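Local coordinates for protein tricorn protease (Thermoplasma acidophilum, PDB 1K32) that probably cleaves peptides, as a serine protease with beta-propeller and PDZ domains that takes part in a protein disassembly line, at residues P209-H214 and T231-K236; S429-F434 and A481-L486; I739-K744 and A753-G758. One frame throughout, in Å; residues are numbered along the deposited sequence.

Contact 1 (P209-H214 and T231-K236); sequences PVIVGH and TDLDGK
The imidazole of H214 meets L233 at a slant: its CD2 lies 4.1 Å from L233 CD1, with the methyl neither squarely over the ring face nor at its rim. Outside the two segments, H214 NE2 makes a weak hydrogen bond to D161. The carboxylate of D232 is a second flat group, and K236 N donates to D232 OD1 over 2.9 Å from well above the carboxylate plane, 48° out of it. A third is the peptide carbonyl of D232, gripped from opposite faces: T231 OG1 donates to D232 O over 3.1 Å, and G235 N to the same O over 2.8 Å, closing a type I turn from D232 to G235. A further approach, of D234 N to D232 OD1, would make an Asx turn, but the place of that nitrogen is doubtful.

Between the segments the contact is van der Waals, L233 meeting the H214 backbone carbonyl as well as its ring. The CG of L233 stands anti to its own carbonyl carbon (chi1 -65°), which sets it 3.8 Å from H214 O. One branch, CD1, then serves the imidazole, while the other, CD2, reaches I211 CD1 at 4.4 Å. A160, of strand 156-160 in the preceding blade, and I216 also touch L233.

Strands 207-212 and 227-232 are first and third in a four-stranded antiparallel sheet, with 215-220 between them. The contact therefore runs past the end of the middle strand, from the turn leading into it to the turn leaving the third strand. This is one end of a four-stranded blade of the amino-terminal, six-bladed beta propeller.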
loop_
_atom_site.group_PDB
_atom_site.type_symbol
_atom_site.label_atom_id
_atom_site.label_comp_id
_atom_site.label_asym_id
_atom_site.label_seq_id
_atom_site.Cartn_x
_atom_site.Cartn_y
_atom_site.Cartn_z
ATOM N N PRO A 209 9.707 58.291 -47.180
ATOM C CA PRO A 209 9.470 59.175 -48.318
ATOM C C PRO A 209 8.152 59.954 -48.198
ATOM O O PRO A 209 7.167 59.455 -47.670
ATOM C CB PRO A 209 9.478 58.213 -49.498
ATOM C CG PRO A 209 8.850 56.952 -48.876
ATOM C CD PRO A 209 9.596 56.872 -47.566
ATOM N N VAL A 210 8.168 61.200 -48.657
ATOM C CA VAL A 210 6.980 62.051 -48.663
ATOM C C VAL A 210 7.003 62.882 -49.933
ATOM O O VAL A 210 8.058 63.069 -50.546
ATOM C CB VAL A 210 6.925 63.030 -47.466
ATOM C CG1 VAL A 210 6.687 62.264 -46.175
ATOM C CG2 VAL A 210 8.213 63.872 -47.418
ATOM N N ILE A 211 5.836 63.386 -50.316
ATOM C CA ILE A 211 5.712 64.200 -51.515
ATOM C C ILE A 211 5.191 65.601 -51.207
ATOM O O ILE A 211 4.196 65.778 -50.508
ATOM C CB ILE A 211 4.772 63.537 -52.548
ATOM C CG1 ILE A 211 5.473 62.322 -53.163
ATOM C CG2 ILE A 211 4.382 64.542 -53.641
ATOM C CD1 ILE A 211 4.596 61.503 -54.089
ATOM N N VAL A 212 5.904 66.594 -51.716
ATOM C CA VAL A 212 5.516 67.989 -51.551
ATOM C C VAL A 212 5.661 68.593 -52.936
ATOM O O VAL A 212 6.749 68.583 -53.518
ATOM C CB VAL A 212 6.430 68.721 -50.554
ATOM C CG1 VAL A 212 5.996 70.179 -50.427
ATOM C CG2 VAL A 212 6.353 68.041 -49.189
ATOM N N GLY A 213 4.556 69.098 -53.471
ATOM C CA GLY A 213 4.590 69.655 -54.809
ATOM C C GLY A 213 4.844 68.488 -55.741
ATOM O O GLY A 213 4.049 67.544 -55.792
ATOM N N HIS A 214 5.947 68.532 -56.478
ATOM C CA HIS A 214 6.274 67.432 -57.370
ATOM C C HIS A 214 7.673 66.914 -57.080
ATOM O O HIS A 214 8.456 66.618 -57.989
ATOM C CB HIS A 214 6.134 67.859 -58.831
ATOM C CG HIS A 214 4.713 67.988 -59.272
ATOM N ND1 HIS A 214 3.872 68.963 -58.784
ATOM C CD2 HIS A 214 3.964 67.224 -60.101
ATOM C CE1 HIS A 214 2.662 68.793 -59.291
ATOM N NE2 HIS A 214 2.693 67.743 -60.093
ATOM N N THR A 231 14.135 64.441 -54.692
ATOM C CA THR A 231 14.350 64.259 -56.124
ATOM C C THR A 231 13.039 64.623 -56.806
ATOM O O THR A 231 12.033 64.829 -56.134
ATOM C CB THR A 231 14.677 62.788 -56.496
ATOM O OG1 THR A 231 13.554 61.948 -56.179
ATOM C CG2 THR A 231 15.921 62.296 -55.748
ATOM N N ASP A 232 13.039 64.716 -58.132
ATOM C CA ASP A 232 11.790 64.988 -58.828
ATOM C C ASP A 232 11.119 63.619 -58.945
ATOM O O ASP A 232 11.724 62.614 -58.576
ATOM C CB ASP A 232 12.033 65.597 -60.215
ATOM C CG ASP A 232 13.016 64.797 -61.056
ATOM O OD1 ASP A 232 12.934 63.549 -61.100
ATOM O OD2 ASP A 232 13.872 65.435 -61.702
ATOM N N LEU A 233 9.894 63.570 -59.458
ATOM C CA LEU A 233 9.178 62.303 -59.580
ATOM C C LEU A 233 9.832 61.295 -60.522
ATOM O O LEU A 233 9.319 60.197 -60.727
ATOM C CB LEU A 233 7.734 62.560 -60.003
ATOM C CG LEU A 233 6.914 63.319 -58.961
ATOM C CD1 LEU A 233 5.468 63.444 -59.433
ATOM C CD2 LEU A 233 6.975 62.589 -57.632
ATOM N N ASP A 234 10.982 61.671 -61.066
ATOM C CA ASP A 234 11.732 60.822 -61.978
ATOM C C ASP A 234 12.983 60.309 -61.261
ATOM O O ASP A 234 13.801 59.600 -61.841
ATOM C CB ASP A 234 12.143 61.643 -63.196
ATOM C CG ASP A 234 12.218 60.821 -64.453
ATOM O OD1 ASP A 234 13.136 59.975 -64.570
ATOM O OD2 ASP A 234 11.342 61.032 -65.326
ATOM N N GLY A 235 13.131 60.684 -59.997
ATOM C CA GLY A 235 14.289 60.256 -59.239
ATOM C C GLY A 235 15.540 61.046 -59.575
ATOM O O GLY A 235 16.623 60.727 -59.095
ATOM N N LYS A 236 15.394 62.084 -60.394
ATOM C CA LYS A 236 16.524 62.915 -60.802
ATOM C C LYS A 236 16.633 64.206 -59.990
ATOM O O LYS A 236 15.793 64.500 -59.138
ATOM C CB LYS A 236 16.393 63.283 -62.283
ATOM C CG LYS A 236 16.159 62.114 -63.218
ATOM C CD LYS A 236 17.335 61.158 -63.220
ATOM C CE LYS A 236 17.071 59.976 -64.135
ATOM N NZ LYS A 236 18.125 58.940 -63.980
#

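Contact 2 (S429-F434 and A481-L486); sequences SDNSRF and ADSKNL
Direct polar contact between N431 and S483 is slight: N431 N donates a weak hydrogen bond to S483 OG over 3.4 Å. Water does more. One molecule accepts from D430 N at 2.7 Å and is also hydrogen-bonded to S483 OG; a second donates both to D430 OD1 and to A481 O, the latter over 3.0 Å. D430 has stronger partners elsewhere, since its OD1 forms salt bridges with R619 and R388.

Van der Waals contacts fill in around these bonds. The amide of N431 lies against the serine, its ND2 3.3 Å from S483 CB, and D430 CB rests 3.6 Å from A481 O.

A third group of interactions stiffens the 429-434 turn itself. N431 CG sits between its backbone N and carbonyl carbon (chi1 62°), folding the amide back so that R433 N donates to N431 OD1 over 2.9 Å in an Asx turn. S429 OG donates to that oxygen from the opposite face of the amide plane, and itself accepts from F434 N over 2.8 Å in a nearly straight bond (172°). Replacing N431 by an alanine removes the amide, which would probably leave S429 OG and R433 N without their shared acceptor and open a gap beside S483 CB.

Both turns link the first and second strands of their blades: 426-428 to 434-441, and 474-479 to 485-490. They join successive blades of the seven-bladed propeller, with Y540 bonding to S483 O and F479 of strand 474-479 touching S429 and F434.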
loop_
_atom_site.group_PDB
_atom_site.type_symbol
_atom_site.label_atom_id
_atom_site.label_comp_id
_atom_site.label_asym_id
_atom_site.label_seq_id
_atom_site.Cartn_x
_atom_site.Cartn_y
_atom_site.Cartn_z
ATOM N N SER A 429 37.061 20.798 -4.256
ATOM C CA SER A 429 37.033 19.659 -3.330
ATOM C C SER A 429 36.575 20.105 -1.944
ATOM O O SER A 429 36.794 21.256 -1.553
ATOM C CB SER A 429 38.417 18.990 -3.236
ATOM O OG SER A 429 39.437 19.898 -2.824
ATOM N N ASP A 430 35.944 19.200 -1.198
ATOM C CA ASP A 430 35.450 19.540 0.135
ATOM C C ASP A 430 36.525 19.983 1.123
ATOM O O ASP A 430 36.234 20.753 2.030
ATOM C CB ASP A 430 34.669 18.376 0.745
ATOM C CG ASP A 430 33.276 18.228 0.156
ATOM O OD1 ASP A 430 32.423 17.613 0.825
ATOM O OD2 ASP A 430 33.036 18.713 -0.971
ATOM N N ASN A 431 37.752 19.495 0.961
ATOM C CA ASN A 431 38.831 19.893 1.854
ATOM C C ASN A 431 39.532 21.151 1.322
ATOM O O ASN A 431 40.596 21.537 1.812
ATOM C CB ASN A 431 39.847 18.753 2.033
ATOM C CG ASN A 431 40.519 18.353 0.735
ATOM O OD1 ASN A 431 40.490 19.092 -0.245
ATOM N ND2 ASN A 431 41.142 17.180 0.730
ATOM N N SER A 432 38.922 21.776 0.315
ATOM C CA SER A 432 39.434 23.012 -0.291
ATOM C C SER A 432 40.831 22.930 -0.899
ATOM O O SER A 432 41.469 23.955 -1.143
ATOM C CB SER A 432 39.403 24.139 0.749
ATOM O OG SER A 432 38.097 24.300 1.284
ATOM N N ARG A 433 41.305 21.721 -1.172
ATOM C CA ARG A 433 42.641 21.563 -1.733
ATOM C C ARG A 433 42.765 21.562 -3.265
ATOM O O ARG A 433 43.765 22.046 -3.804
ATOM C CB ARG A 433 43.288 20.299 -1.173
ATOM C CG ARG A 433 44.638 20.007 -1.790
ATOM C CD ARG A 433 45.478 19.108 -0.910
ATOM N NE ARG A 433 46.707 18.725 -1.588
ATOM C CZ ARG A 433 47.635 17.935 -1.062
ATOM N NH1 ARG A 433 48.725 17.634 -1.759
ATOM N NH2 ARG A 433 47.476 17.452 0.163
ATOM N N PHE A 434 41.764 21.031 -3.960
ATOM C CA PHE A 434 41.818 20.962 -5.414
ATOM C C PHE A 434 40.666 21.680 -6.112
ATOM O O PHE A 434 39.555 21.801 -5.578
ATOM C CB PHE A 434 41.811 19.498 -5.894
ATOM C CG PHE A 434 42.696 18.585 -5.104
ATOM C CD1 PHE A 434 42.178 17.812 -4.073
ATOM C CD2 PHE A 434 44.053 18.483 -5.396
ATOM C CE1 PHE A 434 43.004 16.947 -3.346
ATOM C CE2 PHE A 434 44.880 17.621 -4.671
ATOM C CZ PHE A 434 44.357 16.856 -3.651
ATOM N N ALA A 481 32.741 13.315 -1.370
ATOM C CA ALA A 481 32.843 13.972 -0.071
ATOM C C ALA A 481 34.212 13.867 0.613
ATOM O O ALA A 481 34.693 14.833 1.196
ATOM C CB ALA A 481 31.756 13.435 0.857
ATOM N N ASP A 482 34.841 12.703 0.535
ATOM C CA ASP A 482 36.135 12.498 1.177
ATOM C C ASP A 482 37.314 13.045 0.386
ATOM O O ASP A 482 38.457 12.863 0.782
ATOM C CB ASP A 482 36.356 11.003 1.446
ATOM C CG ASP A 482 35.427 10.453 2.517
ATOM O OD1 ASP A 482 35.478 9.226 2.767
ATOM O OD2 ASP A 482 34.645 11.236 3.108
ATOM N N SER A 483 37.043 13.710 -0.732
ATOM C CA SER A 483 38.116 14.254 -1.557
ATOM C C SER A 483 39.143 13.176 -1.958
ATOM O O SER A 483 40.352 13.421 -1.924
ATOM C CB SER A 483 38.841 15.382 -0.799
ATOM O OG SER A 483 37.983 16.479 -0.534
ATOM N N LYS A 484 38.673 11.992 -2.338
ATOM C CA LYS A 484 39.585 10.917 -2.724
ATOM C C LYS A 484 39.469 10.489 -4.185
ATOM O O LYS A 484 40.373 9.866 -4.731
ATOM C CB LYS A 484 39.386 9.699 -1.809
ATOM C CG LYS A 484 39.836 9.945 -0.368
ATOM C CD LYS A 484 39.932 8.651 0.419
ATOM C CE LYS A 484 40.224 8.913 1.900
ATOM N NZ LYS A 484 41.436 9.759 2.116
ATOM N N ASN A 485 38.355 10.837 -4.813
ATOM C CA ASN A 485 38.124 10.496 -6.208
ATOM C C ASN A 485 37.497 11.671 -6.945
ATOM O O ASN A 485 36.712 12.422 -6.377
ATOM C CB ASN A 485 37.197 9.283 -6.315
ATOM C CG ASN A 485 37.782 8.040 -5.654
ATOM O OD1 ASN A 485 37.559 7.785 -4.471
ATOM N ND2 ASN A 485 38.559 7.288 -6.410
ATOM N N LEU A 486 37.861 11.829 -8.213
ATOM C CA LEU A 486 37.295 12.889 -9.032
ATOM C C LEU A 486 36.417 12.207 -10.070
ATOM O O LEU A 486 36.888 11.361 -10.827
ATOM C CB LEU A 486 38.393 13.693 -9.743
ATOM C CG LEU A 486 37.925 14.788 -10.718
ATOM C CD1 LEU A 486 37.154 15.876 -9.958
ATOM C CD2 LEU A 486 39.150 15.410 -11.423
HETATM O O HOH W 1 35.537 16.825 -2.322
HETATM O O HOH W 2 33.002 16.460 3.127
#

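Contact 3 (I739-K744 and A753-G758); sequences IACDFK and AKAYAG
A classic beta bulge, in which A753 and K754 both face D742, marks the hairpin of strands 741-746 and 749-755 in the PDZ domain. The strand segments 741-744 and 753-755 run antiparallel. At the bulge D742 O receives A753 N at 2.7 Å and, weakly, K754 N at 3.5 Å. D742 N returns a bond to K754 O over 2.9 Å, lying in the plane of that carbonyl. C741 and A755 form the adjoining non-hydrogen-bonded pair: C741 SG touches A755 CB at 4.2 Å, and C741 CA makes a CH...O contact with K754 O. Past the end of the strand, Y756 N donates an almost straight bond (176°) to A740 O over 3.0 Å, prolonging the ladder.

The side chains of D742 and Y756 finish the contact. With CG beside the backbone N (chi1 -63°), the tyrosine ring lies along the first segment, A740 O at its edge and in its plane. K754 CG packs over one face, toward the rim. The phenol end then arrives at the carboxylate, whose plane is turned 69° from the ring, and Y756 OH donates to D742 OD1 over a very short 2.5 Å.

D742 OD2 forms a salt bridge with R833 of helix 830-848, so the two oxygens of one carboxylate are divided between hairpin and helix. I832 and S836 of the same helix also touch Y756, tying this polar pair to the helix as well as to the hairpin. The arginine probably favours the ionised acid, which would be consistent with the short bond from the phenol.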
loop_
_atom_site.group_PDB
_atom_site.type_symbol
_atom_site.label_atom_id
_atom_site.label_comp_id
_atom_site.label_asym_id
_atom_site.label_seq_id
_atom_site.Cartn_x
_atom_site.Cartn_y
_atom_site.Cartn_z
ATOM N N ILE A 739 -8.177 30.227 -39.322
ATOM C CA ILE A 739 -8.570 28.898 -39.769
ATOM C C ILE A 739 -7.961 28.661 -41.147
ATOM O O ILE A 739 -8.454 27.868 -41.938
ATOM C CB ILE A 739 -10.108 28.756 -39.813
ATOM C CG1 ILE A 739 -10.714 29.748 -40.802
ATOM C CG2 ILE A 739 -10.675 28.993 -38.420
ATOM C CD1 ILE A 739 -12.247 29.699 -40.865
ATOM N N ALA A 740 -6.866 29.365 -41.413
ATOM C CA ALA A 740 -6.151 29.244 -42.682
ATOM C C ALA A 740 -7.071 29.441 -43.886
ATOM O O ALA A 740 -7.091 28.627 -44.816
ATOM C CB ALA A 740 -5.456 27.881 -42.767
ATOM N N CYS A 741 -7.833 30.524 -43.861
ATOM C CA CYS A 741 -8.723 30.861 -44.963
ATOM C C CYS A 741 -8.660 32.365 -45.202
ATOM O O CYS A 741 -8.447 33.130 -44.267
ATOM C CB CYS A 741 -10.177 30.485 -44.643
ATOM S SG CYS A 741 -10.590 28.729 -44.654
ATOM N N ASP A 742 -8.822 32.779 -46.453
ATOM C CA ASP A 742 -8.857 34.202 -46.784
ATOM C C ASP A 742 -10.327 34.540 -47.048
ATOM O O ASP A 742 -10.996 33.850 -47.824
ATOM C CB ASP A 742 -8.032 34.491 -48.030
ATOM C CG ASP A 742 -6.534 34.516 -47.752
ATOM O OD1 ASP A 742 -5.766 34.575 -48.728
ATOM O OD2 ASP A 742 -6.129 34.481 -46.569
ATOM N N PHE A 743 -10.841 35.584 -46.405
ATOM C CA PHE A 743 -12.247 35.944 -46.607
ATOM C C PHE A 743 -12.431 37.188 -47.462
ATOM O O PHE A 743 -11.628 38.120 -47.404
ATOM C CB PHE A 743 -12.951 36.160 -45.268
ATOM C CG PHE A 743 -12.647 35.112 -44.248
ATOM C CD1 PHE A 743 -11.807 35.398 -43.170
ATOM C CD2 PHE A 743 -13.180 33.832 -44.365
ATOM C CE1 PHE A 743 -11.504 34.428 -42.227
ATOM C CE2 PHE A 743 -12.880 32.850 -43.423
ATOM C CZ PHE A 743 -12.036 33.149 -42.349
ATOM N N LYS A 744 -13.509 37.191 -48.242
ATOM C CA LYS A 744 -13.845 38.304 -49.120
ATOM C C LYS A 744 -15.325 38.643 -48.916
ATOM O O LYS A 744 -16.197 37.781 -49.062
ATOM C CB LYS A 744 -13.583 37.904 -50.578
ATOM C CG LYS A 744 -13.932 38.950 -51.617
ATOM C CD LYS A 744 -13.759 38.375 -53.030
ATOM C CE LYS A 744 -14.262 39.324 -54.118
ATOM N NZ LYS A 744 -14.243 38.693 -55.476
ATOM N N ALA A 753 -12.546 32.936 -49.876
ATOM C CA ALA A 753 -11.860 33.178 -51.140
ATOM C C ALA A 753 -10.793 32.139 -51.410
ATOM O O ALA A 753 -10.521 31.809 -52.565
ATOM C CB ALA A 753 -11.239 34.570 -51.139
ATOM N N LYS A 754 -10.177 31.634 -50.344
ATOM C CA LYS A 754 -9.143 30.624 -50.482
ATOM C C LYS A 754 -8.949 29.847 -49.190
ATOM O O LYS A 754 -8.985 30.419 -48.104
ATOM C CB LYS A 754 -7.825 31.270 -50.899
ATOM C CG LYS A 754 -6.707 30.261 -51.090
ATOM C CD LYS A 754 -5.426 30.934 -51.544
ATOM C CE LYS A 754 -4.329 29.913 -51.741
ATOM N NZ LYS A 754 -3.089 30.566 -52.225
ATOM N N ALA A 755 -8.761 28.538 -49.320
ATOM C CA ALA A 755 -8.545 27.658 -48.180
ATOM C C ALA A 755 -7.155 27.056 -48.383
ATOM O O ALA A 755 -6.870 26.480 -49.426
ATOM C CB ALA A 755 -9.612 26.575 -48.142
ATOM N N TYR A 756 -6.294 27.209 -47.385
ATOM C CA TYR A 756 -4.914 26.749 -47.478
ATOM C C TYR A 756 -4.611 25.339 -46.997
ATOM O O TYR A 756 -5.102 24.901 -45.955
ATOM C CB TYR A 756 -3.994 27.725 -46.734
ATOM C CG TYR A 756 -3.973 29.115 -47.329
ATOM C CD1 TYR A 756 -4.965 30.049 -47.012
ATOM C CD2 TYR A 756 -2.982 29.487 -48.234
ATOM C CE1 TYR A 756 -4.966 31.329 -47.584
ATOM C CE2 TYR A 756 -2.973 30.747 -48.814
ATOM C CZ TYR A 756 -3.966 31.667 -48.488
ATOM O OH TYR A 756 -3.961 32.910 -49.084
ATOM N N ALA A 757 -3.780 24.648 -47.772
ATOM C CA ALA A 757 -3.330 23.296 -47.454
ATOM C C ALA A 757 -1.976 23.036 -48.112
ATOM O O ALA A 757 -1.790 23.319 -49.295
ATOM C CB ALA A 757 -4.338 22.271 -47.934
ATOM N N GLY A 758 -1.028 22.530 -47.324
ATOM C CA GLY A 758 0.286 22.180 -47.842
ATOM C C GLY A 758 0.193 20.691 -48.155
ATOM O O GLY A 758 -0.466 20.304 -49.125
#

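All three contacts are partly buried, and none lies at the centre of the chain; they occupy three separate modules. Contacts 1 and 2 belong to two different propellers, their centres 77 Å apart, and contact 3 is in the PDZ domain, about 27 Å from contact 1 between nearest atoms. Contact 1 stays within one blade and relies on leucine packing, its hydrogen bonds being local to the turn. Contact 2 joins two blades, where water and a weak bond connect the turns. Contact 3 pairs neighbouring strands of a hairpin, so backbone bonds dominate, supplemented by a short phenol-carboxylate bond. Only contact 3 pairs adjacent strands, and only it has a backbone ladder.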